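Local coordinates for general Secretion Pathway Protein (Vibrio vulnificus, PDB 4G54) that forms a periplasmic part of the EpsAB fusion protein of the type II secretion system and probably binds peptidoglycan, at residues L67-L72 and F113-L118; A155-D160 and Q180-M185. One frame throughout, in Å; residues are numbered along the deposited sequence.

Overall arrangement
Interactions 1 and 2 belong to different parts of the chain: 67-72 with 113-118 lies in the peptidase C39-like region, and 155-160 with 180-185 in the putative peptidoglycan-binding region. Their centres are 27 Å apart, with nearest atoms about 13 Å apart, and they share no helix. Interaction 1 is partly buried and brings together the starts of two short helices, each with a capping box, through a tryptophan and aliphatic side chains. Interaction 2 is a surface contact between the ends of two longer helices, each finished by a Schellman motif, where a tryptophan meets a backbone carbonyl as well as aliphatic groups. No hydrogen bond crosses either contact.

Interaction 1. Residues L67-L72 and F113-L118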
loop_
_atom_site.group_PDB
_atom_site.type_symbol
_atom_site.label_atom_id
_atom_site.label_comp_id
_atom_site.label_asym_id
_atom_site.label_seq_id
_atom_site.Cartn_x
_atom_site.Cartn_y
_atom_site.Cartn_z
ATOM N N LEU A 67 -7.709 5.097 -11.758
ATOM C CA LEU A 67 -6.357 5.020 -12.393
ATOM C C LEU A 67 -6.549 4.680 -13.846
ATOM O O LEU A 67 -7.556 4.027 -14.187
ATOM C CB LEU A 67 -5.466 3.929 -11.807
ATOM C CG LEU A 67 -4.676 4.269 -10.549
ATOM C CD1 LEU A 67 -5.458 5.052 -9.561
ATOM C CD2 LEU A 67 -3.991 3.061 -9.902
ATOM N N ASN A 68 -5.544 5.004 -14.657
ATOM C CA ASN A 68 -5.480 4.421 -16.036
ATOM C C ASN A 68 -4.467 3.275 -15.983
ATOM O O ASN A 68 -3.860 2.943 -14.908
ATOM C CB ASN A 68 -5.184 5.475 -17.083
ATOM C CG ASN A 68 -3.848 6.192 -16.837
ATOM O OD1 ASN A 68 -2.861 5.528 -16.525
ATOM N ND2 ASN A 68 -3.807 7.520 -16.955
ATOM N N TRP A 69 -4.269 2.566 -17.098
ATOM C CA TRP A 69 -3.417 1.402 -17.109
ATOM C C TRP A 69 -1.954 1.745 -16.915
ATOM O O TRP A 69 -1.225 0.962 -16.266
ATOM C CB TRP A 69 -3.623 0.705 -18.507
ATOM C CG TRP A 69 -2.682 -0.364 -18.832
ATOM C CD1 TRP A 69 -1.977 -0.462 -20.008
ATOM C CD2 TRP A 69 -2.350 -1.592 -18.079
ATOM N NE1 TRP A 69 -1.240 -1.630 -20.050
ATOM C CE2 TRP A 69 -1.440 -2.342 -18.892
ATOM C CE3 TRP A 69 -2.730 -2.113 -16.828
ATOM C CZ2 TRP A 69 -0.889 -3.572 -18.488
ATOM C CZ3 TRP A 69 -2.185 -3.342 -16.429
ATOM C CH2 TRP A 69 -1.306 -4.066 -17.263
ATOM N N GLN A 70 -1.516 2.892 -17.467
ATOM C CA GLN A 70 -0.127 3.378 -17.265
ATOM C C GLN A 70 0.069 3.544 -15.742
ATOM O O GLN A 70 1.050 3.038 -15.165
ATOM C CB GLN A 70 0.116 4.706 -18.022
ATOM C CG GLN A 70 1.482 5.287 -17.671
ATOM C CD GLN A 70 2.720 4.613 -18.314
ATOM O OE1 GLN A 70 2.658 3.498 -18.907
ATOM N NE2 GLN A 70 3.893 5.303 -18.176
ATOM N N GLU A 71 -0.905 4.159 -15.070
ATOM C CA GLU A 71 -0.767 4.408 -13.614
ATOM C C GLU A 71 -0.808 3.088 -12.825
ATOM O O GLU A 71 -0.005 2.910 -11.876
ATOM C CB GLU A 71 -1.837 5.379 -13.126
ATOM C CG GLU A 71 -1.647 6.783 -13.626
ATOM C CD GLU A 71 -2.882 7.681 -13.492
ATOM O OE1 GLU A 71 -4.036 7.197 -13.400
ATOM O OE2 GLU A 71 -2.674 8.931 -13.487
ATOM N N LEU A 72 -1.651 2.135 -13.223
ATOM C CA LEU A 72 -1.782 0.921 -12.488
ATOM C C LEU A 72 -0.434 0.192 -12.547
ATOM O O LEU A 72 0.046 -0.358 -11.557
ATOM C CB LEU A 72 -2.889 0.064 -13.160
ATOM C CG LEU A 72 -3.194 -1.212 -12.347
ATOM C CD1 LEU A 72 -3.908 -0.748 -11.053
ATOM C CD2 LEU A 72 -4.118 -2.131 -13.102
ATOM N N PHE A 113 -4.126 -12.680 -15.661
ATOM C CA PHE A 113 -4.939 -12.110 -16.758
ATOM C C PHE A 113 -4.008 -11.390 -17.671
ATOM O O PHE A 113 -3.097 -10.684 -17.224
ATOM C CB PHE A 113 -5.862 -11.063 -16.125
ATOM C CG PHE A 113 -7.289 -11.501 -15.968
ATOM C CD1 PHE A 113 -7.638 -12.820 -15.824
ATOM C CD2 PHE A 113 -8.267 -10.514 -15.841
ATOM C CE1 PHE A 113 -8.970 -13.180 -15.637
ATOM C CE2 PHE A 113 -9.593 -10.871 -15.665
ATOM C CZ PHE A 113 -9.920 -12.225 -15.621
ATOM N N THR A 114 -4.300 -11.466 -18.990
ATOM C CA THR A 114 -3.621 -10.602 -19.945
ATOM C C THR A 114 -4.181 -9.166 -19.834
ATOM O O THR A 114 -5.206 -8.936 -19.196
ATOM C CB THR A 114 -3.898 -11.080 -21.377
ATOM O OG1 THR A 114 -5.299 -10.962 -21.647
ATOM C CG2 THR A 114 -3.518 -12.544 -21.545
ATOM N N VAL A 115 -3.511 -8.209 -20.462
ATOM C CA VAL A 115 -4.027 -6.824 -20.514
ATOM C C VAL A 115 -5.450 -6.829 -21.099
ATOM O O VAL A 115 -6.365 -6.187 -20.580
ATOM C CB VAL A 115 -3.165 -5.943 -21.418
ATOM C CG1 VAL A 115 -3.673 -4.493 -21.374
ATOM C CG2 VAL A 115 -1.828 -5.920 -20.883
ATOM N N SER A 116 -5.624 -7.550 -22.213
ATOM C CA SER A 116 -6.947 -7.613 -22.815
ATOM C C SER A 116 -8.015 -8.107 -21.831
ATOM O O SER A 116 -9.076 -7.507 -21.706
ATOM C CB SER A 116 -6.905 -8.471 -24.064
ATOM O OG SER A 116 -8.161 -8.504 -24.663
ATOM N N GLN A 117 -7.706 -9.163 -21.076
ATOM C CA GLN A 117 -8.716 -9.699 -20.146
ATOM C C GLN A 117 -8.991 -8.672 -19.062
ATOM O O GLN A 117 -10.181 -8.411 -18.731
ATOM C CB GLN A 117 -8.202 -10.964 -19.543
ATOM C CG GLN A 117 -8.234 -12.147 -20.453
ATOM C CD GLN A 117 -7.561 -13.361 -19.765
ATOM O OE1 GLN A 117 -6.350 -13.333 -19.488
ATOM N NE2 GLN A 117 -8.361 -14.357 -19.394
ATOM N N LEU A 118 -7.918 -8.092 -18.501
ATOM C CA LEU A 118 -8.130 -7.054 -17.482
ATOM C C LEU A 118 -9.006 -5.869 -17.970
ATOM O O LEU A 118 -10.000 -5.433 -17.328
ATOM C CB LEU A 118 -6.774 -6.477 -16.977
ATOM C CG LEU A 118 -6.937 -5.311 -16.008
ATOM C CD1 LEU A 118 -7.557 -5.756 -14.644
ATOM C CD2 LEU A 118 -5.505 -4.824 -15.781
#
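Trp-69 and Val-115 meet where two short helices start, and the contact between them is apolar packing, with no hydrogen bond across it. The indole takes Val-115 CG1 over one face in a CH-pi contact, the methyl lying 4.3 Å from the centroid of the five-membered ring and displaced from the ring centre. The other methyl of the same valine works farther along the ring, Val-115 CG2 touching Trp-69 CZ2 at 3.5 Å. With Trp-69 CG anti to the backbone N (chi1 170°), the indole reaches across to helix 115-121.

Aliphatic contacts extend this patch inward. Leu-118 CD2 comes obliquely to the six-membered ring, 3.7 Å from Trp-69 CZ3. It also meets Leu-72 CD2 tip to tip, the two methyls 4.0 Å apart. Leu-72 CD2 also sits at the edge of the Trp-69 indole, in its plane. Leu-72 and Leu-118 both rest on Leu-81 of strand 79-85, while Trp-69 and Leu-118 touch Val-102, which joins the contact to the antiparallel sheet.

The hydrogen bonds lie within each segment, as two capping boxes. Asn-68 OD1 accepts from Glu-71 N at 2.8 Å, and Glu-71 OE1 returns the bond to Asn-68 N. Likewise Thr-114 OG1 takes Gln-117 N at 3.1 Å, and Gln-117 OE1 takes Thr-114 N at 2.8 Å. Trp-69 and Val-115 each come directly after an N-cap residue. The polar groups thus fix the two helix starts separately, and what joins one to the other is apolar packing, with no bond to set its direction.

Interaction 2. Residues A155-D160 and Q180-M185; sequences AKALND and QRWQAM
Gln-180 NE2 is held by both Asp-188 OD1 and Thr-195 OG1, and Gln-180 OE1 accepts from Gly-189 N, which ties down the helix end that carries Trp-182. From that end the Trp-182 indole reaches Ala-157, whose carbonyl oxygen it approaches closely and obliquely, Ala-157 O lying 3.3 Å from Trp-182 CH2 and 3.4 Å from Trp-182 CZ3. This is van der Waals packing against a backbone group, with no hydrogen bond across. The methyl of the same alanine also faces the other helix, Ala-157 CB lying 4.2 Å from Trp-182 CZ3.

Leu-158 adds an aliphatic contact next to it. Its CG is anti to the carbonyl carbon (chi1 -61°), which swings the branch toward the indole although the CB bond does not itself point there. One methyl, Leu-158 CD2, then lies 3.8 Å from Trp-182 CE3, and the two side chains run alongside one another, pointing opposite ways. For its part, Trp-182 has CG anti to the backbone N (chi1 174°) and stretches out across to helix 145-158.

Helices 145-158 and 170-182, together with helix 193-202, are consistent with the three-helix arrangement of peptidoglycan-binding domains, and this contact sits where the first two of them end. Both ends are Schellman motifs: Asn-159 and Ala-184 are the C-prime residues with positive phi, and the 6→1 bonds of the motif run from Asp-160 N to Ala-155 O at 3.0 Å and from Met-185 N to Gln-180 O at 2.9 Å. Nearby, Asp-160 forms a salt bridge with Arg-175. Helix 193-202 comes up to both partners, Leu-199 touching Ala-157 and Met-202 touching Trp-182.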
loop_
_atom_site.group_PDB
_atom_site.type_symbol
_atom_site.label_atom_id
_atom_site.label_comp_id
_atom_site.label_asym_id
_atom_site.label_seq_id
_atom_site.Cartn_x
_atom_site.Cartn_y
_atom_site.Cartn_z
ATOM N N ALA A 155 15.591 5.731 4.401
ATOM C CA ALA A 155 16.642 4.792 3.963
ATOM C C ALA A 155 16.067 3.732 3.039
ATOM O O ALA A 155 16.681 3.354 2.036
ATOM C CB ALA A 155 17.320 4.160 5.206
ATOM N N LYS A 156 14.819 3.333 3.310
ATOM C CA LYS A 156 14.233 2.327 2.440
ATOM C C LYS A 156 13.943 2.932 1.031
ATOM O O LYS A 156 14.139 2.241 -0.025
ATOM C CB LYS A 156 12.902 1.810 3.063
ATOM C CG LYS A 156 12.260 0.662 2.295
ATOM C CD LYS A 156 12.704 -0.734 2.811
ATOM C CE LYS A 156 11.730 -1.322 3.862
ATOM N NZ LYS A 156 10.707 -2.356 3.412
ATOM N N ALA A 157 13.411 4.149 0.957
ATOM C CA ALA A 157 13.105 4.743 -0.293
ATOM C C ALA A 157 14.336 5.075 -1.108
ATOM O O ALA A 157 14.363 4.824 -2.337
ATOM C CB ALA A 157 12.317 5.981 -0.061
ATOM N N LEU A 158 15.376 5.519 -0.414
ATOM C CA LEU A 158 16.603 5.913 -1.091
ATOM C C LEU A 158 17.534 4.738 -1.344
ATOM O O LEU A 158 18.582 4.892 -1.989
ATOM C CB LEU A 158 17.364 7.002 -0.291
ATOM C CG LEU A 158 16.554 8.297 -0.101
ATOM C CD1 LEU A 158 17.459 9.237 0.693
ATOM C CD2 LEU A 158 16.223 9.000 -1.434
ATOM N N ASN A 159 17.165 3.556 -0.810
ATOM C CA ASN A 159 18.004 2.378 -0.912
ATOM C C ASN A 159 19.392 2.592 -0.351
ATOM O O ASN A 159 20.433 2.167 -1.000
ATOM C CB ASN A 159 18.025 1.819 -2.316
ATOM C CG ASN A 159 17.769 0.390 -2.276
ATOM O OD1 ASN A 159 16.617 -0.031 -2.522
ATOM N ND2 ASN A 159 18.749 -0.384 -1.796
ATOM N N ASP A 160 19.424 3.190 0.849
ATOM C CA ASP A 160 20.758 3.390 1.464
ATOM C C ASP A 160 20.645 3.189 2.969
ATOM O O ASP A 160 19.748 2.409 3.433
ATOM C CB ASP A 160 21.296 4.777 1.074
ATOM C CG ASP A 160 20.418 5.874 1.542
ATOM O OD1 ASP A 160 19.433 5.622 2.283
ATOM O OD2 ASP A 160 20.709 7.040 1.133
ATOM N N GLN A 180 13.082 14.732 -1.538
ATOM C CA GLN A 180 12.247 15.784 -2.198
ATOM C C GLN A 180 12.701 16.060 -3.638
ATOM O O GLN A 180 11.866 16.078 -4.566
ATOM C CB GLN A 180 12.238 17.096 -1.397
ATOM C CG GLN A 180 11.369 16.855 -0.096
ATOM C CD GLN A 180 11.570 18.051 0.852
ATOM O OE1 GLN A 180 12.662 18.600 0.973
ATOM N NE2 GLN A 180 10.577 18.295 1.700
ATOM N N ARG A 181 14.031 16.190 -3.838
ATOM C CA ARG A 181 14.537 16.488 -5.199
ATOM C C ARG A 181 14.313 15.300 -6.149
ATOM O O ARG A 181 13.776 15.480 -7.288
ATOM C CB ARG A 181 16.043 16.774 -5.114
ATOM C CG ARG A 181 16.648 16.886 -6.523
ATOM C CD ARG A 181 17.710 17.882 -6.441
ATOM N NE ARG A 181 17.758 18.403 -7.791
ATOM C CZ ARG A 181 18.436 19.450 -8.170
ATOM N NH1 ARG A 181 19.132 20.118 -7.260
ATOM N NH2 ARG A 181 18.379 19.831 -9.469
ATOM N N TRP A 182 14.553 14.089 -5.637
ATOM C CA TRP A 182 14.246 12.900 -6.450
ATOM C C TRP A 182 12.804 12.805 -6.873
ATOM O O TRP A 182 12.489 12.550 -8.087
ATOM C CB TRP A 182 14.646 11.687 -5.645
ATOM C CG TRP A 182 14.270 10.361 -6.263
ATOM C CD1 TRP A 182 14.313 10.015 -7.585
ATOM C CD2 TRP A 182 13.820 9.223 -5.541
ATOM N NE1 TRP A 182 13.952 8.647 -7.727
ATOM C CE2 TRP A 182 13.685 8.152 -6.480
ATOM C CE3 TRP A 182 13.646 8.950 -4.198
ATOM C CZ2 TRP A 182 13.215 6.863 -6.094
ATOM C CZ3 TRP A 182 13.232 7.697 -3.821
ATOM C CH2 TRP A 182 13.031 6.653 -4.774
ATOM N N GLN A 183 11.909 13.167 -5.931
ATOM C CA GLN A 183 10.443 13.084 -6.188
ATOM C C GLN A 183 9.836 14.374 -6.810
ATOM O O GLN A 183 8.601 14.505 -6.850
ATOM C CB GLN A 183 9.802 12.722 -4.824
ATOM C CG GLN A 183 10.153 11.265 -4.431
ATOM C CD GLN A 183 9.663 10.256 -5.438
ATOM O OE1 GLN A 183 10.514 9.422 -5.913
ATOM N NE2 GLN A 183 8.432 10.305 -5.884
ATOM N N ALA A 184 10.693 15.305 -7.218
ATOM C CA ALA A 184 10.248 16.551 -7.921
ATOM C C ALA A 184 9.309 17.350 -7.062
ATOM O O ALA A 184 8.237 17.839 -7.529
ATOM C CB ALA A 184 9.564 16.127 -9.262
ATOM N N MET A 185 9.657 17.536 -5.791
ATOM C CA MET A 185 8.853 18.287 -4.838
ATOM C C MET A 185 9.772 19.405 -4.284
ATOM O O MET A 185 11.007 19.268 -4.274
ATOM C CB MET A 185 8.413 17.332 -3.657
ATOM C CG MET A 185 7.567 16.133 -4.213
ATOM S SD MET A 185 6.841 15.137 -2.846
ATOM C CE MET A 185 7.566 15.893 -1.876
#